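Local coordinates for tail fiber protein (Acinetobacter phage AM24, PDB 5W5P) that probably recognises and degrades the capsular polysaccharide of Acinetobacter baumannii, acting as the trimeric tailspike with which the phage meets its host, at residues 172-177 with 209-214; 218-223 with 234-239; 476-481 with 535-540. One frame throughout, in Å; residues are numbered along the deposited sequence.

Contact 1. Residues 172-177 with 209-214; sequences RVWVYS and RFQGDG
Arg172, Val173 and Trp174 pair in register with Arg209, Phe210 and Gln211 as parallel strands on successive coils of a parallel beta-helix. Backbone bonds set this stacking: Val173 N gives to Arg209 O at 2.8 Å, Val173 O takes the amide of Gln211, and Gln211 O takes that of Val175.

Polar and flat groups meet on the side of Arg172, Trp174 and Gln211. A bend at chi3 (-86°) of Arg172 swings NE onto Gln211 OE1, 3.0 Å away, with an N-H...O angle of 153°; the donor rises well above the amide plane instead of lying in it. Trp174 CZ2 and Arg209 NH1 lie over opposite faces of the guanidinium, each toward the rim. Its NH1 bonds Ser144, and its NH2 forms a salt bridge with Asp161 of the second subunit, whose backbone carbonyl oxygen also holds Arg209 NH1, so both arginines reach the same residue across the trimer interface, one at its carboxylate and one at its backbone. Gln211 NE2 approaches Trp174 CH2 to 3.3 Å, with ring and amide planes 47° apart.

Apolar packing fills the other side, where Phe210 CD2 lies 3.8 Å from both Val173 CB and Val175 CG2. The ring of Phe210 also meets that of Tyr236 on the next coil.

Where the strands end, Asp213 OD1, also bonded to Ser216 OG, and Val175 O share a water, 2.8 and 2.9 Å from them respectively; this water sits over one face of the Tyr176 ring, toward its rim.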
loop_
_atom_site.group_PDB
_atom_site.type_symbol
_atom_site.label_atom_id
_atom_site.label_comp_id
_atom_site.label_asym_id
_atom_site.label_seq_id
_atom_site.Cartn_x
_atom_site.Cartn_y
_atom_site.Cartn_z
ATOM N N ARG A 172 -4.858 6.351 -31.176
ATOM C CA ARG A 172 -6.117 5.776 -30.727
ATOM C C ARG A 172 -6.362 4.454 -31.440
ATOM O O ARG A 172 -6.061 4.316 -32.630
ATOM C CB ARG A 172 -7.282 6.734 -30.989
ATOM C CG ARG A 172 -8.640 6.160 -30.633
ATOM C CD ARG A 172 -9.738 6.818 -31.434
ATOM N NE ARG A 172 -10.204 8.033 -30.783
ATOM C CZ ARG A 172 -10.313 9.211 -31.385
ATOM N NH1 ARG A 172 -9.999 9.339 -32.666
ATOM N NH2 ARG A 172 -10.746 10.261 -30.700
ATOM N N VAL A 173 -6.897 3.482 -30.705
ATOM C CA VAL A 173 -7.263 2.181 -31.251
ATOM C C VAL A 173 -8.738 1.963 -30.948
ATOM O O VAL A 173 -9.122 1.833 -29.780
ATOM C CB VAL A 173 -6.411 1.043 -30.671
ATOM C CG1 VAL A 173 -6.900 -0.313 -31.183
ATOM C CG2 VAL A 173 -4.947 1.251 -31.002
ATOM N N TRP A 174 -9.566 1.939 -31.990
ATOM C CA TRP A 174 -10.955 1.525 -31.844
ATOM C C TRP A 174 -11.013 0.010 -31.714
ATOM O O TRP A 174 -10.443 -0.714 -32.537
ATOM C CB TRP A 174 -11.786 1.975 -33.040
ATOM C CG TRP A 174 -11.921 3.452 -33.172
ATOM C CD1 TRP A 174 -11.174 4.272 -33.968
ATOM C CD2 TRP A 174 -12.870 4.291 -32.506
ATOM N NE1 TRP A 174 -11.596 5.571 -33.833
ATOM C CE2 TRP A 174 -12.638 5.611 -32.945
ATOM C CE3 TRP A 174 -13.896 4.055 -31.586
ATOM C CZ2 TRP A 174 -13.392 6.693 -32.494
ATOM C CZ3 TRP A 174 -14.645 5.130 -31.139
ATOM C CH2 TRP A 174 -14.386 6.433 -31.592
ATOM N N VAL A 175 -11.705 -0.471 -30.684
ATOM C CA VAL A 175 -11.714 -1.885 -30.331
ATOM C C VAL A 175 -13.079 -2.472 -30.661
ATOM O O VAL A 175 -14.114 -1.908 -30.285
ATOM C CB VAL A 175 -11.376 -2.090 -28.846
ATOM C CG1 VAL A 175 -11.223 -3.570 -28.544
ATOM C CG2 VAL A 175 -10.112 -1.319 -28.485
ATOM N N TYR A 176 -13.076 -3.609 -31.358
ATOM C CA TYR A 176 -14.300 -4.339 -31.710
ATOM C C TYR A 176 -14.008 -5.824 -31.497
ATOM O O TYR A 176 -13.503 -6.501 -32.395
ATOM C CB TYR A 176 -14.736 -4.050 -33.142
ATOM C CG TYR A 176 -15.255 -2.650 -33.354
ATOM C CD1 TYR A 176 -14.389 -1.606 -33.653
ATOM C CD2 TYR A 176 -16.612 -2.370 -33.257
ATOM C CE1 TYR A 176 -14.856 -0.322 -33.849
ATOM C CE2 TYR A 176 -17.088 -1.085 -33.449
ATOM C CZ TYR A 176 -16.203 -0.066 -33.746
ATOM O OH TYR A 176 -16.668 1.215 -33.942
ATOM N N SER A 177 -14.332 -6.325 -30.305
ATOM C CA SER A 177 -14.081 -7.726 -29.994
ATOM C C SER A 177 -14.870 -8.119 -28.757
ATOM O O SER A 177 -14.871 -7.392 -27.759
ATOM C CB SER A 177 -12.588 -7.984 -29.769
ATOM O OG SER A 177 -12.365 -9.326 -29.371
ATOM N N ARG A 209 -4.638 5.057 -26.521
ATOM C CA ARG A 209 -6.026 5.356 -26.180
ATOM C C ARG A 209 -6.900 4.273 -26.799
ATOM O O ARG A 209 -7.157 4.292 -28.006
ATOM C CB ARG A 209 -6.423 6.739 -26.680
ATOM C CG ARG A 209 -5.630 7.879 -26.068
ATOM C CD ARG A 209 -6.011 9.205 -26.698
ATOM N NE ARG A 209 -5.568 9.291 -28.084
ATOM C CZ ARG A 209 -6.267 9.860 -29.065
ATOM N NH1 ARG A 209 -7.458 10.390 -28.818
ATOM N NH2 ARG A 209 -5.773 9.901 -30.295
ATOM N N PHE A 210 -7.347 3.320 -25.984
ATOM C CA PHE A 210 -8.278 2.297 -26.440
ATOM C C PHE A 210 -9.695 2.823 -26.276
ATOM O O PHE A 210 -10.049 3.339 -25.215
ATOM C CB PHE A 210 -8.080 0.996 -25.663
ATOM C CG PHE A 210 -6.784 0.297 -25.976
ATOM C CD1 PHE A 210 -5.722 0.332 -25.084
ATOM C CD2 PHE A 210 -6.624 -0.386 -27.174
ATOM C CE1 PHE A 210 -4.528 -0.320 -25.371
ATOM C CE2 PHE A 210 -5.435 -1.026 -27.475
ATOM C CZ PHE A 210 -4.385 -0.994 -26.572
ATOM N N GLN A 211 -10.495 2.717 -27.330
ATOM C CA GLN A 211 -11.813 3.334 -27.343
ATOM C C GLN A 211 -12.817 2.423 -28.031
ATOM O O GLN A 211 -12.518 1.825 -29.070
ATOM C CB GLN A 211 -11.775 4.700 -28.048
ATOM C CG GLN A 211 -13.066 5.504 -27.936
ATOM C CD GLN A 211 -12.881 6.974 -28.283
ATOM O OE1 GLN A 211 -11.760 7.488 -28.286
ATOM N NE2 GLN A 211 -13.986 7.660 -28.579
ATOM N N GLY A 212 -14.008 2.314 -27.434
ATOM C CA GLY A 212 -15.135 1.661 -28.059
ATOM C C GLY A 212 -16.245 2.669 -28.317
ATOM O O GLY A 212 -16.212 3.803 -27.828
ATOM N N ASP A 213 -17.234 2.241 -29.103
ATOM C CA ASP A 213 -18.377 3.095 -29.403
ATOM C C ASP A 213 -19.487 2.996 -28.362
ATOM O O ASP A 213 -20.433 3.791 -28.408
ATOM C CB ASP A 213 -18.945 2.768 -30.791
ATOM C CG ASP A 213 -19.241 1.295 -30.976
ATOM O OD1 ASP A 213 -19.164 0.537 -29.991
ATOM O OD2 ASP A 213 -19.546 0.887 -32.114
ATOM N N GLY A 214 -19.402 2.046 -27.432
ATOM C CA GLY A 214 -20.403 1.896 -26.399
ATOM C C GLY A 214 -21.678 1.207 -26.825
ATOM O O GLY A 214 -22.502 0.882 -25.961
HETATM O O HOH W 1 -16.753 -0.789 -30.060
#

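Contact 2. Residues 218-223 with 234-239; sequences SVVVNG and GRYLRI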
loop_
_atom_site.group_PDB
_atom_site.type_symbol
_atom_site.label_atom_id
_atom_site.label_comp_id
_atom_site.label_asym_id
_atom_site.label_seq_id
_atom_site.Cartn_x
_atom_site.Cartn_y
_atom_site.Cartn_z
ATOM N N SER A 218 -16.364 -4.403 -26.944
ATOM C CA SER A 218 -14.957 -4.036 -27.090
ATOM C C SER A 218 -14.191 -4.541 -25.876
ATOM O O SER A 218 -14.396 -4.056 -24.760
ATOM C CB SER A 218 -14.787 -2.528 -27.237
ATOM O OG SER A 218 -15.469 -1.826 -26.212
ATOM N N VAL A 219 -13.299 -5.500 -26.096
ATOM C CA VAL A 219 -12.440 -6.053 -25.058
ATOM C C VAL A 219 -11.003 -5.938 -25.542
ATOM O O VAL A 219 -10.709 -6.269 -26.694
ATOM C CB VAL A 219 -12.796 -7.518 -24.741
ATOM C CG1 VAL A 219 -11.776 -8.123 -23.777
ATOM C CG2 VAL A 219 -14.226 -7.616 -24.188
ATOM N N VAL A 220 -10.113 -5.454 -24.673
ATOM C CA VAL A 220 -8.730 -5.180 -25.067
ATOM C C VAL A 220 -7.871 -6.421 -24.863
ATOM O O VAL A 220 -7.230 -6.907 -25.803
ATOM C CB VAL A 220 -8.151 -3.979 -24.296
ATOM C CG1 VAL A 220 -6.734 -3.669 -24.774
ATOM C CG2 VAL A 220 -9.054 -2.763 -24.450
ATOM N N VAL A 221 -7.857 -6.953 -23.643
ATOM C CA VAL A 221 -7.007 -8.081 -23.284
ATOM C C VAL A 221 -7.881 -9.310 -23.069
ATOM O O VAL A 221 -8.851 -9.267 -22.301
ATOM C CB VAL A 221 -6.171 -7.774 -22.029
ATOM C CG1 VAL A 221 -5.515 -9.047 -21.499
ATOM C CG2 VAL A 221 -5.118 -6.712 -22.329
ATOM N N ASN A 222 -7.538 -10.402 -23.749
ATOM C CA ASN A 222 -8.152 -11.705 -23.503
ATOM C C ASN A 222 -7.432 -12.335 -22.323
ATOM O O ASN A 222 -6.329 -12.870 -22.468
ATOM C CB ASN A 222 -8.066 -12.595 -24.739
ATOM C CG ASN A 222 -8.910 -13.851 -24.614
ATOM O OD1 ASN A 222 -9.104 -14.381 -23.518
ATOM N ND2 ASN A 222 -9.419 -14.333 -25.743
ATOM N N GLY A 223 -8.056 -12.273 -21.145
ATOM C CA GLY A 223 -7.439 -12.799 -19.940
ATOM C C GLY A 223 -7.392 -14.310 -19.859
ATOM O O GLY A 223 -6.734 -14.838 -18.955
ATOM N N GLY A 234 -2.499 3.842 -19.910
ATOM C CA GLY A 234 -3.406 3.956 -21.034
ATOM C C GLY A 234 -4.708 4.665 -20.729
ATOM O O GLY A 234 -5.121 4.760 -19.569
ATOM N N ARG A 235 -5.351 5.184 -21.772
ATOM C CA ARG A 235 -6.692 5.743 -21.686
ATOM C C ARG A 235 -7.674 4.734 -22.267
ATOM O O ARG A 235 -7.419 4.155 -23.329
ATOM C CB ARG A 235 -6.789 7.073 -22.440
ATOM C CG ARG A 235 -7.808 8.055 -21.856
ATOM C CD ARG A 235 -9.242 7.689 -22.221
ATOM N NE ARG A 235 -10.189 8.741 -21.857
ATOM C CZ ARG A 235 -10.598 9.000 -20.616
ATOM N NH1 ARG A 235 -10.165 8.273 -19.595
ATOM N NH2 ARG A 235 -11.455 9.987 -20.395
ATOM N N TYR A 236 -8.786 4.522 -21.565
ATOM C CA TYR A 236 -9.819 3.584 -21.989
ATOM C C TYR A 236 -11.159 4.293 -21.922
ATOM O O TYR A 236 -11.566 4.754 -20.850
ATOM C CB TYR A 236 -9.829 2.328 -21.114
ATOM C CG TYR A 236 -8.546 1.543 -21.176
ATOM C CD1 TYR A 236 -7.445 1.910 -20.413
ATOM C CD2 TYR A 236 -8.433 0.433 -21.994
ATOM C CE1 TYR A 236 -6.273 1.191 -20.466
ATOM C CE2 TYR A 236 -7.263 -0.292 -22.057
ATOM C CZ TYR A 236 -6.187 0.089 -21.294
ATOM O OH TYR A 236 -5.022 -0.630 -21.364
ATOM N N LEU A 237 -11.839 4.375 -23.060
ATOM C CA LEU A 237 -13.075 5.131 -23.187
ATOM C C LEU A 237 -14.128 4.237 -23.822
ATOM O O LEU A 237 -13.926 3.726 -24.930
ATOM C CB LEU A 237 -12.846 6.398 -24.018
ATOM C CG LEU A 237 -14.036 7.321 -24.292
ATOM C CD1 LEU A 237 -14.741 7.718 -22.997
ATOM C CD2 LEU A 237 -13.568 8.547 -25.055
ATOM N N ARG A 238 -15.240 4.042 -23.109
ATOM C CA ARG A 238 -16.381 3.254 -23.586
ATOM C C ARG A 238 -15.949 1.855 -24.023
ATOM O O ARG A 238 -16.405 1.325 -25.041
ATOM C CB ARG A 238 -17.128 3.985 -24.705
ATOM C CG ARG A 238 -17.665 5.346 -24.277
ATOM C CD ARG A 238 -18.504 5.998 -25.356
ATOM N NE ARG A 238 -18.885 7.363 -24.997
ATOM C CZ ARG A 238 -18.155 8.442 -25.274
ATOM N NH1 ARG A 238 -17.001 8.316 -25.915
ATOM N NH2 ARG A 238 -18.579 9.650 -24.917
ATOM N N ILE A 239 -15.071 1.247 -23.226
ATOM C CA ILE A 239 -14.587 -0.110 -23.450
ATOM C C ILE A 239 -15.411 -1.063 -22.595
ATOM O O ILE A 239 -15.566 -0.852 -21.387
ATOM C CB ILE A 239 -13.086 -0.221 -23.131
ATOM C CG1 ILE A 239 -12.288 0.648 -24.108
ATOM C CG2 ILE A 239 -12.626 -1.685 -23.127
ATOM C CD1 ILE A 239 -12.030 -0.009 -25.452
HETATM O O HOH W 2 -17.468 -0.651 -27.052
#
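Ser218 OG shares a water with Arg238 O, the water lying 2.5 Å from Ser218 OG and 3.0 Å from Arg238 O. The first distance is unusually short, a value to be taken with caution. The hydroxyl reaches this spot because chi1 (51°) sets it between the backbone N and the carbonyl carbon, which also brings Ser218 OG to 3.4 Å from Ile239 CA. The backbone nitrogen of Ser218 is held separately, by Ser240 OG.

The remainder of the contact is apolar and lies inside the parallel beta-helix. Val220 stands at a corner where the chain passes from one face of the helix to another, and its side chain points across the interior toward the strand 235-237. One methyl does the touching: Val220 CG2 meets the edge of the Tyr236 ring, near its plane, 3.9 Å from Tyr236 CE2, and lies 4.0 Å from Ile239 CG2. The valine and isoleucine side chains cross at about a right angle. Ile239 CG2 also comes within 3.4 Å of Ser218 O, so this one branch packs against both serine and valine. On the other segment, Arg238 takes a positive phi (54°), and the chain turns out of the strand 235-237 there. Val220 also touches Phe210 of the neighbouring strand 209-211.

With no clear direct hydrogen bond between them, the segments meet mainly through apolar contacts inside the coil, with a water between polar atoms at the Ser218 end.

Contact 3. Residues 476-481 with 535-540; sequences IDTNLI and VYVAAS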
loop_
_atom_site.group_PDB
_atom_site.type_symbol
_atom_site.label_atom_id
_atom_site.label_comp_id
_atom_site.label_asym_id
_atom_site.label_seq_id
_atom_site.Cartn_x
_atom_site.Cartn_y
_atom_site.Cartn_z
ATOM N N ILE A 476 1.229 -0.295 43.520
ATOM C CA ILE A 476 0.854 0.595 42.434
ATOM C C ILE A 476 1.360 1.991 42.768
ATOM O O ILE A 476 1.623 2.324 43.928
ATOM C CB ILE A 476 -0.668 0.602 42.187
ATOM C CG1 ILE A 476 -1.400 1.225 43.375
ATOM C CG2 ILE A 476 -1.176 -0.815 41.924
ATOM C CD1 ILE A 476 -2.904 1.187 43.249
ATOM N N ASP A 477 1.503 2.818 41.735
ATOM C CA ASP A 477 2.017 4.171 41.899
ATOM C C ASP A 477 1.074 5.177 41.257
ATOM O O ASP A 477 0.462 4.903 40.220
ATOM C CB ASP A 477 3.420 4.315 41.298
ATOM C CG ASP A 477 4.255 5.363 42.010
ATOM O OD1 ASP A 477 3.678 6.343 42.525
ATOM O OD2 ASP A 477 5.492 5.199 42.060
ATOM N N THR A 478 0.965 6.347 41.886
ATOM C CA THR A 478 0.119 7.432 41.403
ATOM C C THR A 478 0.928 8.652 40.977
ATOM O O THR A 478 0.340 9.696 40.667
ATOM C CB THR A 478 -0.894 7.836 42.480
ATOM O OG1 THR A 478 -0.207 8.442 43.585
ATOM C CG2 THR A 478 -1.662 6.621 42.976
ATOM N N ASN A 479 2.259 8.541 40.948
ATOM C CA ASN A 479 3.105 9.711 40.727
ATOM C C ASN A 479 2.870 10.327 39.352
ATOM O O ASN A 479 2.953 11.549 39.191
ATOM C CB ASN A 479 4.576 9.331 40.901
ATOM C CG ASN A 479 5.069 8.369 39.829
ATOM O OD1 ASN A 479 4.394 7.395 39.495
ATOM N ND2 ASN A 479 6.250 8.643 39.282
ATOM N N LEU A 480 2.578 9.501 38.348
ATOM C CA LEU A 480 2.316 10.033 37.016
ATOM C C LEU A 480 0.905 10.598 36.895
ATOM O O LEU A 480 0.678 11.507 36.090
ATOM C CB LEU A 480 2.566 8.948 35.967
ATOM C CG LEU A 480 4.004 8.423 36.012
ATOM C CD1 LEU A 480 4.253 7.399 34.933
ATOM C CD2 LEU A 480 5.007 9.567 35.909
ATOM N N ILE A 481 -0.047 10.088 37.683
ATOM C CA ILE A 481 -1.362 10.720 37.760
ATOM C C ILE A 481 -1.230 12.141 38.286
ATOM O O ILE A 481 -1.798 13.087 37.725
ATOM C CB ILE A 481 -2.315 9.888 38.635
ATOM C CG1 ILE A 481 -2.499 8.485 38.059
ATOM C CG2 ILE A 481 -3.662 10.580 38.755
ATOM C CD1 ILE A 481 -3.458 7.631 38.873
ATOM N N VAL A 535 -3.305 12.253 44.694
ATOM C CA VAL A 535 -4.534 11.532 44.395
ATOM C C VAL A 535 -4.577 10.282 45.264
ATOM O O VAL A 535 -3.546 9.650 45.512
ATOM C CB VAL A 535 -4.647 11.173 42.900
ATOM C CG1 VAL A 535 -4.947 12.427 42.084
ATOM C CG2 VAL A 535 -3.379 10.485 42.415
ATOM N N TYR A 536 -5.770 9.928 45.720
ATOM C CA TYR A 536 -5.936 8.886 46.719
ATOM C C TYR A 536 -6.621 7.667 46.118
ATOM O O TYR A 536 -7.391 7.773 45.159
ATOM C CB TYR A 536 -6.724 9.420 47.916
ATOM C CG TYR A 536 -6.237 10.782 48.361
ATOM C CD1 TYR A 536 -5.096 10.908 49.148
ATOM C CD2 TYR A 536 -6.903 11.943 47.982
ATOM C CE1 TYR A 536 -4.636 12.149 49.556
ATOM C CE2 TYR A 536 -6.447 13.190 48.383
ATOM C CZ TYR A 536 -5.311 13.285 49.171
ATOM O OH TYR A 536 -4.848 14.517 49.580
ATOM N N VAL A 537 -6.320 6.502 46.692
ATOM C CA VAL A 537 -6.809 5.220 46.208
ATOM C C VAL A 537 -7.579 4.529 47.324
ATOM O O VAL A 537 -7.147 4.525 48.482
ATOM C CB VAL A 537 -5.653 4.322 45.716
ATOM C CG1 VAL A 537 -6.156 2.918 45.400
ATOM C CG2 VAL A 537 -4.967 4.941 44.506
ATOM N N ALA A 538 -8.723 3.948 46.970
ATOM C CA ALA A 538 -9.444 3.017 47.825
ATOM C C ALA A 538 -9.557 1.688 47.092
ATOM O O ALA A 538 -9.966 1.653 45.927
ATOM C CB ALA A 538 -10.830 3.551 48.190
ATOM N N ALA A 539 -9.183 0.607 47.765
ATOM C CA ALA A 539 -9.174 -0.728 47.191
ATOM C C ALA A 539 -10.174 -1.626 47.910
ATOM O O ALA A 539 -10.503 -1.420 49.079
ATOM C CB ALA A 539 -7.777 -1.351 47.275
ATOM N N SER A 540 -10.639 -2.647 47.196
ATOM C CA SER A 540 -11.553 -3.619 47.776
ATOM C C SER A 540 -11.274 -4.981 47.162
ATOM O O SER A 540 -11.195 -5.104 45.938
ATOM C CB SER A 540 -13.007 -3.212 47.537
ATOM O OG SER A 540 -13.894 -4.092 48.195
HETATM O O HOH W 3 -0.604 11.109 44.425
#
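In the C-terminal domain, the end of the strand 470-477 and the turn and helix after it pack on the strand 535-546 of another antiparallel sheet, Ile476, Thr478 and Ile481 meeting Val535 and Val537. Val535 CG2 does most of the touching: chi1 of -73°, measured to CG1, leaves CG2 between the backbone N and the carbonyl carbon, where it wedges between Thr478 CB at 3.6 Å and Ile481 CG2 at 3.7 Å. Farther along, Thr478 CG2 rests 4.0 Å from Val537 CG2, and Ile476 CD1 touches Val537 CG1 more loosely.

The threonine hydroxyl is turned to a polar path. Its OG1 bonds Thr576 O and accepts from a water 2.8 Å away; that water in turn accepts from Val535 N at 2.9 Å, bridging the segments.

Where the strand 470-477 gives way to a short, weakly bonded helix, Asp477 OD1 receives Asn479 N at 3.1 Å, the donor standing above the carboxylate plane. Thr576 OG1 also holds this oxygen. The bond from the amide two residues on defines an Asx turn, leading from the end of the strand into the helix. The apolar methyls beside it are consistent with a beta-sandwich-like packing of two antiparallel sheets.

All three contacts are buried, yet they are joined differently. Contacts 1 and 2 are neighbours in the beta-helix, their centres about 7 Å apart, and hold common elements: the strand 209-211 pairs with 172-175 on one side and 235-237 on the other. Both reach the second subunit. Contact 1 is built along the sheet, by backbone bonds and a polar face; contact 2 spans the interior and depends on methyls and a ring edge. Contact 3 lies in the C-terminal domain, its centre about 73 Å from that of contact 1, and joins separate antiparallel sheets through aliphatic packing. Each contact also has a water between its segments.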